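Local coordinates for PTS-dependent dihydroxyacetone kinase operon regulatory protein (Escherichia coli, PDB 4LRZ), which activates transcription of the dhaKLM operon from a sigma-70 promoter and represses its own expression, its N-terminal part probably serving as the sensor domain, at residues Leu56-Leu61 with Ile84-Gly89; Ala17-Arg22 with Ile113-Leu118. One frame throughout, in Å; residues are numbered along the deposited sequence.

How the contacts relate
Contact 1 packs a helix on the sheet inside the GAF domain, whereas contact 2 brings the N-terminal helix 14-26 against that domain; each joins its helix to a neighbour through one side-chain hydrogen bond, with different chemistry. In contact 1 the helix 51-66 lies against the edge strand 84-89, partly buried, nearer the middle of the chain and within reach of another protein chain. Contact 2, deeper in its surroundings yet farther from the chain centre, holds helix 14-26 to the turn before helix 117-124. The two share no element, and their centres lie about 24 Å apart. An amide carbonyl takes the bond in contact 1; two hydroxyls meet in contact 2, beside a carboxylate and an indole edge.

Contact 1 (Leu56-Leu61 with Ile84-Gly89); sequences LGQAAL and ILSRNG
Ser86 reaches from the edge strand to the helix through its hydroxyl, whose OG donates a hydrogen bond of 2.9 Å to OE1 of Gln58. The donor lies in the plane of the amide carbonyl, on a lone pair of OE1, with a C=O to donor angle of 121°. Gln58 gets there by stretching: its CG stands anti to the carbonyl carbon (chi1 -76°) and the chain runs extended beyond it, bringing the carbonyl oxygen over to the strand. The aliphatic part of the chain adds a van der Waals contact, CG of Gln58 lying 4.0 Å from CB of Ser86. Helix 51-66 packs here against strand 84-89, outermost within this chain in the antiparallel GAF sheet, at a classic beta bulge where Leu85 and Ser86 both face Ile77 on the next strand. With an alanine in place of Gln58, the Ser86 hydroxyl would probably lose this acceptor and a gap would open between helix and strand. One helical turn on, Leu61 turns its CB towards the strand and meets the side-chain amide of Asn88, the leucine side chain slanting across it. Leu61 also touches Ile77 and, from the long helix 174-211, Ile181, while Asn88 packs on Trp65 farther along its partner helix.

Contact 2 (Ala17-Arg22 with Ile113-Leu118); sequences ATSWER and IGTCAL
Ser19 and Thr115 meet hydroxyl to hydroxyl, joining the helix of Ala17-Arg22 to the turn that precedes helix 117-124. Along the first segment Ser19 is the central residue: its OG lies anti to the backbone N (chi1 171°), which sets it against Thr115 OG1, and it accepts a hydrogen bond from Thr115 OG1 at 2.5 Å. That is very short for two hydroxyls, and the exact length is doubtful. The same OG is hydrogen-bonded to the carboxylate of Glu110, so the buried serine hydroxyl links the threonine to an acid. Alongside this bond the Thr115 methyl packs on the serine, with CG2 at 3.6 Å from CB of Ser19. Residues Gly114 to Cys116 connect helix 110-113 to helix 117-124 in the GAF domain: Gly114 leaves the first with positive phi (79°), at backbone angles where a side chain would press on the carbonyl oxygen of Ile113, and Cys116 takes the N-cap position of the second, leaving Thr115 between them to face the N-terminal helix. Trp20 comes next and presents the edge of its indole, the ring and the threonine side chain crossing at about a right angle. Its CD1 lies 3.1 Å from OG1 of Thr115, near the ring plane, and CB of Thr115 is also in plane at that edge, 3.8 Å from CD1 of Trp20. The indole N-H is spent elsewhere, NE1 bonding to the carbonyl oxygen of Gln134, while Arg29 makes a cation-pi contact with the ring. Arg22 ends the walk by forming a salt bridge from NH2 to Glu110, the acid already bound to Ser19, and CA of Ser19 sits above one face of its guanidinium, near the rim.

Contact 1 (Leu56-Leu61 with Ile84-Gly89)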
ATOM      1  N   LEU F  56      11.222  -3.154  -7.015  1.00 38.72           N
ATOM      2  CA  LEU F  56       9.960  -3.766  -6.597  1.00 36.50           C
ATOM      3  C   LEU F  56       9.528  -4.786  -7.644  1.00 35.49           C
ATOM      4  O   LEU F  56       9.180  -5.930  -7.337  1.00 34.58           O
ATOM      5  CB  LEU F  56       8.901  -2.694  -6.428  1.00 36.09           C
ATOM      6  CG  LEU F  56       9.050  -1.661  -5.306  1.00 35.49           C
ATOM      7  CD1 LEU F  56       7.833  -0.764  -5.349  1.00 35.33           C
ATOM      8  CD2 LEU F  56       9.092  -2.338  -3.915  1.00 34.95           C
ATOM      9  N   GLY F  57       9.621  -4.383  -8.906  1.00 34.89           N
ATOM     10  CA  GLY F  57       9.301  -5.261 -10.014  1.00 33.97           C
ATOM     11  C   GLY F  57      10.141  -6.523 -10.102  1.00 33.89           C
ATOM     12  O   GLY F  57       9.619  -7.576 -10.460  1.00 33.90           O
ATOM     13  N   GLN F  58      11.439  -6.406  -9.829  1.00 34.67           N
ATOM     14  CA  GLN F  58      12.393  -7.528  -9.979  1.00 36.21           C
ATOM     15  C   GLN F  58      12.158  -8.603  -8.880  1.00 37.18           C
ATOM     16  O   GLN F  58      12.233  -9.807  -9.155  1.00 37.43           O
ATOM     17  CB  GLN F  58      13.851  -7.023  -9.948  1.00 36.96           C
ATOM     18  CG  GLN F  58      14.332  -6.322 -11.247  1.00 39.88           C
ATOM     19  CD  GLN F  58      15.750  -5.686 -11.151  1.00 42.68           C
ATOM     20  OE1 GLN F  58      16.504  -5.722 -12.120  1.00 45.45           O
ATOM     21  NE2 GLN F  58      16.095  -5.105 -10.004  1.00 40.63           N
ATOM     22  N   ALA F  59      11.859  -8.156  -7.651  1.00 37.25           N
ATOM     23  CA  ALA F  59      11.531  -9.084  -6.551  1.00 37.69           C
ATOM     24  C   ALA F  59      10.267  -9.893  -6.877  1.00 37.09           C
ATOM     25  O   ALA F  59      10.229 -11.133  -6.689  1.00 36.66           O
ATOM     26  CB  ALA F  59      11.373  -8.326  -5.212  1.00 37.00           C
ATOM     27  N   ALA F  60       9.255  -9.177  -7.381  1.00 35.93           N
ATOM     28  CA  ALA F  60       7.956  -9.731  -7.727  1.00 35.47           C
ATOM     29  C   ALA F  60       8.051 -10.763  -8.871  1.00 35.47           C
ATOM     30  O   ALA F  60       7.364 -11.823  -8.883  1.00 35.40           O
ATOM     31  CB  ALA F  60       7.032  -8.594  -8.125  1.00 35.59           C
ATOM     32  N   LEU F  61       8.919 -10.436  -9.821  1.00 34.56           N
ATOM     33  CA  LEU F  61       9.164 -11.265 -10.985  1.00 34.17           C
ATOM     34  C   LEU F  61       9.982 -12.504 -10.671  1.00 34.17           C
ATOM     35  O   LEU F  61       9.681 -13.574 -11.196  1.00 35.03           O
ATOM     36  CB  LEU F  61       9.795 -10.437 -12.122  1.00 33.10           C
ATOM     37  CG  LEU F  61       8.813 -10.099 -13.240  1.00 34.91           C
ATOM     38  CD1 LEU F  61       7.504  -9.618 -12.746  1.00 32.45           C
ATOM     39  CD2 LEU F  61       9.375  -9.077 -14.294  1.00 35.36           C
ATOM     40  N   ILE F  84      13.148  -2.231 -22.397  1.00 35.62           N
ATOM     41  CA  ILE F  84      13.341  -3.377 -21.495  1.00 34.89           C
ATOM     42  C   ILE F  84      14.362  -3.041 -20.418  1.00 35.74           C
ATOM     43  O   ILE F  84      15.526  -2.759 -20.709  1.00 36.90           O
ATOM     44  CB  ILE F  84      13.757  -4.642 -22.228  1.00 34.38           C
ATOM     45  CG1 ILE F  84      12.642  -5.089 -23.162  1.00 32.97           C
ATOM     46  CG2 ILE F  84      14.016  -5.754 -21.208  1.00 35.19           C
ATOM     47  CD1 ILE F  84      12.892  -6.367 -23.840  1.00 30.55           C
ATOM     48  N   LEU F  85      13.914  -3.059 -19.168  1.00 35.86           N
ATOM     49  CA  LEU F  85      14.766  -2.718 -18.011  1.00 36.26           C
ATOM     50  C   LEU F  85      15.408  -3.981 -17.378  1.00 36.67           C
ATOM     51  O   LEU F  85      16.561  -3.953 -16.945  1.00 35.84           O
ATOM     52  CB  LEU F  85      13.948  -1.959 -16.955  1.00 35.94           C
ATOM     53  CG  LEU F  85      13.406  -0.581 -17.371  1.00 37.86           C
ATOM     54  CD1 LEU F  85      12.425  -0.079 -16.336  1.00 39.05           C
ATOM     55  CD2 LEU F  85      14.539   0.438 -17.552  1.00 38.32           C
ATOM     56  N   SER F  86      14.636  -5.072 -17.330  1.00 36.56           N
ATOM     57  CA  SER F  86      15.095  -6.341 -16.746  1.00 37.00           C
ATOM     58  C   SER F  86      14.357  -7.530 -17.346  1.00 36.25           C
ATOM     59  O   SER F  86      13.187  -7.420 -17.747  1.00 35.25           O
ATOM     60  CB  SER F  86      14.830  -6.316 -15.250  1.00 37.59           C
ATOM     61  OG  SER F  86      15.752  -7.147 -14.548  1.00 42.85           O
ATOM     62  N   ARG F  87      15.043  -8.667 -17.402  1.00 36.37           N
ATOM     63  CA  ARG F  87      14.477  -9.913 -17.896  1.00 36.99           C
ATOM     64  C   ARG F  87      14.798 -11.073 -16.943  1.00 37.68           C
ATOM     65  O   ARG F  87      15.884 -11.128 -16.385  1.00 38.87           O
ATOM     66  CB  ARG F  87      15.088 -10.234 -19.269  1.00 36.44           C
ATOM     67  CG  ARG F  87      14.906  -9.132 -20.302  1.00 37.90           C
ATOM     68  CD  ARG F  87      16.208  -8.789 -21.016  1.00 39.77           C
ATOM     69  NE  ARG F  87      16.789  -9.963 -21.612  1.00 41.59           N
ATOM     70  CZ  ARG F  87      17.843 -10.606 -21.125  1.00 44.77           C
ATOM     71  NH1 ARG F  87      18.478 -10.159 -20.025  1.00 47.81           N
ATOM     72  NH2 ARG F  87      18.270 -11.680 -21.760  1.00 38.76           N
ATOM     73  N   ASN F  88      13.893 -12.019 -16.781  1.00 37.84           N
ATOM     74  CA  ASN F  88      14.246 -13.234 -16.054  1.00 39.77           C
ATOM     75  C   ASN F  88      13.335 -14.332 -16.524  1.00 39.91           C
ATOM     76  O   ASN F  88      12.511 -14.078 -17.416  1.00 39.79           O
ATOM     77  CB  ASN F  88      14.217 -13.050 -14.519  1.00 40.26           C
ATOM     78  CG  ASN F  88      12.834 -12.871 -13.997  1.00 41.99           C
ATOM     79  OD1 ASN F  88      12.408 -13.541 -13.053  1.00 48.19           O
ATOM     80  ND2 ASN F  88      12.105 -11.986 -14.612  1.00 43.18           N
ATOM     81  N   GLY F  89      13.497 -15.547 -15.983  1.00 39.93           N
ATOM     82  CA  GLY F  89      12.744 -16.696 -16.478  1.00 39.44           C
ATOM     83  C   GLY F  89      13.662 -17.791 -17.021  1.00 40.86           C
ATOM     84  O   GLY F  89      14.789 -17.962 -16.565  1.00 40.66           O
TER

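Contact 2 (Ala17-Arg22 with Ile113-Leu118)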
ATOM      1  N   ALA F  17      -6.479  -4.562 -35.212  1.00 53.44           N
ATOM      2  CA  ALA F  17      -6.720  -4.053 -36.545  1.00 53.54           C
ATOM      3  C   ALA F  17      -6.315  -2.585 -36.651  1.00 52.96           C
ATOM      4  O   ALA F  17      -5.687  -2.188 -37.619  1.00 52.42           O
ATOM      5  CB  ALA F  17      -8.217  -4.233 -36.918  1.00 54.60           C
ATOM      6  N   THR F  18      -6.676  -1.799 -35.644  1.00 52.22           N
ATOM      7  CA  THR F  18      -6.329  -0.388 -35.570  1.00 52.36           C
ATOM      8  C   THR F  18      -4.818  -0.213 -35.492  1.00 50.61           C
ATOM      9  O   THR F  18      -4.250   0.647 -36.179  1.00 50.65           O
ATOM     10  CB  THR F  18      -6.987   0.241 -34.338  1.00 53.01           C
ATOM     11  OG1 THR F  18      -8.407   0.114 -34.482  1.00 56.25           O
ATOM     12  CG2 THR F  18      -6.625   1.706 -34.199  1.00 54.44           C
ATOM     13  N   SER F  19      -4.183  -1.058 -34.668  1.00 48.25           N
ATOM     14  CA  SER F  19      -2.737  -1.099 -34.546  1.00 46.18           C
ATOM     15  C   SER F  19      -2.057  -1.435 -35.876  1.00 46.30           C
ATOM     16  O   SER F  19      -1.056  -0.817 -36.250  1.00 45.48           O
ATOM     17  CB  SER F  19      -2.313  -2.091 -33.469  1.00 44.61           C
ATOM     18  OG  SER F  19      -0.903  -2.285 -33.501  1.00 40.62           O
ATOM     19  N   TRP F  20      -2.606  -2.420 -36.580  1.00 46.76           N
ATOM     20  CA  TRP F  20      -2.157  -2.751 -37.922  1.00 47.89           C
ATOM     21  C   TRP F  20      -2.230  -1.570 -38.881  1.00 49.03           C
ATOM     22  O   TRP F  20      -1.301  -1.367 -39.638  1.00 48.24           O
ATOM     23  CB  TRP F  20      -2.956  -3.894 -38.473  1.00 48.05           C
ATOM     24  CG  TRP F  20      -2.597  -5.242 -37.928  1.00 51.40           C
ATOM     25  CD1 TRP F  20      -1.772  -5.530 -36.864  1.00 49.81           C
ATOM     26  CD2 TRP F  20      -3.124  -6.499 -38.377  1.00 55.07           C
ATOM     27  NE1 TRP F  20      -1.725  -6.885 -36.661  1.00 49.88           N
ATOM     28  CE2 TRP F  20      -2.544  -7.508 -37.565  1.00 53.28           C
ATOM     29  CE3 TRP F  20      -4.010  -6.876 -39.410  1.00 57.24           C
ATOM     30  CZ2 TRP F  20      -2.817  -8.881 -37.753  1.00 56.36           C
ATOM     31  CZ3 TRP F  20      -4.298  -8.244 -39.585  1.00 59.84           C
ATOM     32  CH2 TRP F  20      -3.706  -9.229 -38.754  1.00 58.10           C
ATOM     33  N   GLU F  21      -3.310  -0.786 -38.836  1.00 50.95           N
ATOM     34  CA  GLU F  21      -3.401   0.428 -39.683  1.00 53.97           C
ATOM     35  C   GLU F  21      -2.295   1.444 -39.388  1.00 52.76           C
ATOM     36  O   GLU F  21      -1.852   2.108 -40.299  1.00 54.24           O
ATOM     37  CB  GLU F  21      -4.765   1.162 -39.604  1.00 55.81           C
ATOM     38  CG  GLU F  21      -6.028   0.372 -40.048  1.00 63.89           C
ATOM     39  CD  GLU F  21      -7.370   1.171 -39.852  1.00 75.37           C
ATOM     40  OE1 GLU F  21      -7.404   2.146 -39.030  1.00 78.03           O
ATOM     41  OE2 GLU F  21      -8.393   0.820 -40.526  1.00 79.63           O
ATOM     42  N   ARG F  22      -1.866   1.587 -38.131  1.00 51.48           N
ATOM     43  CA  ARG F  22      -0.761   2.518 -37.811  1.00 50.52           C
ATOM     44  C   ARG F  22       0.562   1.975 -38.343  1.00 49.88           C
ATOM     45  O   ARG F  22       1.375   2.707 -38.918  1.00 50.06           O
ATOM     46  CB  ARG F  22      -0.662   2.786 -36.312  1.00 48.88           C
ATOM     47  CG  ARG F  22      -1.921   3.419 -35.693  1.00 49.12           C
ATOM     48  CD  ARG F  22      -1.659   3.853 -34.219  1.00 48.55           C
ATOM     49  NE  ARG F  22      -1.417   2.731 -33.301  1.00 44.95           N
ATOM     50  CZ  ARG F  22      -2.382   2.081 -32.641  1.00 46.45           C
ATOM     51  NH1 ARG F  22      -3.665   2.432 -32.792  1.00 43.49           N
ATOM     52  NH2 ARG F  22      -2.067   1.074 -31.827  1.00 43.49           N
ATOM     53  N   ILE F 113       8.627  -2.607 -33.507  1.00 38.68           N
ATOM     54  CA  ILE F 113       8.459  -4.051 -33.642  1.00 38.68           C
ATOM     55  C   ILE F 113       7.055  -4.421 -34.109  1.00 39.07           C
ATOM     56  O   ILE F 113       6.736  -5.600 -34.212  1.00 38.99           O
ATOM     57  CB  ILE F 113       8.886  -4.862 -32.336  1.00 38.84           C
ATOM     58  CG1 ILE F 113       7.929  -4.580 -31.144  1.00 37.16           C
ATOM     59  CG2 ILE F 113      10.396  -4.652 -32.011  1.00 36.49           C
ATOM     60  CD1 ILE F 113       8.109  -5.505 -29.990  1.00 35.50           C
ATOM     61  N   GLY F 114       6.220  -3.413 -34.347  1.00 38.71           N
ATOM     62  CA  GLY F 114       4.858  -3.683 -34.751  1.00 39.68           C
ATOM     63  C   GLY F 114       3.940  -4.060 -33.588  1.00 39.16           C
ATOM     64  O   GLY F 114       4.362  -4.108 -32.445  1.00 38.50           O
ATOM     65  N   THR F 115       2.683  -4.299 -33.923  1.00 38.65           N
ATOM     66  CA  THR F 115       1.658  -4.686 -33.000  1.00 38.83           C
ATOM     67  C   THR F 115       2.120  -5.865 -32.174  1.00 38.41           C
ATOM     68  O   THR F 115       2.461  -6.939 -32.736  1.00 38.13           O
ATOM     69  CB  THR F 115       0.411  -5.154 -33.765  1.00 40.22           C
ATOM     70  OG1 THR F 115       0.114  -4.217 -34.802  1.00 40.66           O
ATOM     71  CG2 THR F 115      -0.796  -5.320 -32.818  1.00 38.79           C
ATOM     72  N   CYS F 116       2.080  -5.645 -30.853  1.00 36.78           N
ATOM     73  CA  CYS F 116       2.579  -6.548 -29.835  1.00 35.54           C
ATOM     74  C   CYS F 116       2.143  -6.046 -28.466  1.00 34.20           C
ATOM     75  O   CYS F 116       2.218  -4.851 -28.180  1.00 34.33           O
ATOM     76  CB  CYS F 116       4.120  -6.622 -29.883  1.00 35.72           C
ATOM     77  SG  CYS F 116       4.793  -7.924 -28.845  1.00 37.17           S
ATOM     78  N   ALA F 117       1.719  -6.965 -27.607  1.00 33.18           N
ATOM     79  CA  ALA F 117       1.333  -6.633 -26.247  1.00 32.25           C
ATOM     80  C   ALA F 117       2.373  -5.718 -25.541  1.00 32.00           C
ATOM     81  O   ALA F 117       2.016  -4.799 -24.786  1.00 31.39           O
ATOM     82  CB  ALA F 117       1.096  -7.934 -25.461  1.00 32.06           C
ATOM     83  N   LEU F 118       3.655  -5.977 -25.796  1.00 31.65           N
ATOM     84  CA  LEU F 118       4.745  -5.213 -25.182  1.00 31.21           C
ATOM     85  C   LEU F 118       4.491  -3.709 -25.280  1.00 32.20           C
ATOM     86  O   LEU F 118       4.834  -2.951 -24.335  1.00 33.38           O
ATOM     87  CB  LEU F 118       6.078  -5.530 -25.868  1.00 29.97           C
ATOM     88  CG  LEU F 118       6.650  -6.911 -25.702  1.00 32.39           C
ATOM     89  CD1 LEU F 118       8.021  -7.033 -26.303  1.00 30.55           C
ATOM     90  CD2 LEU F 118       6.718  -7.241 -24.173  1.00 33.83           C
TER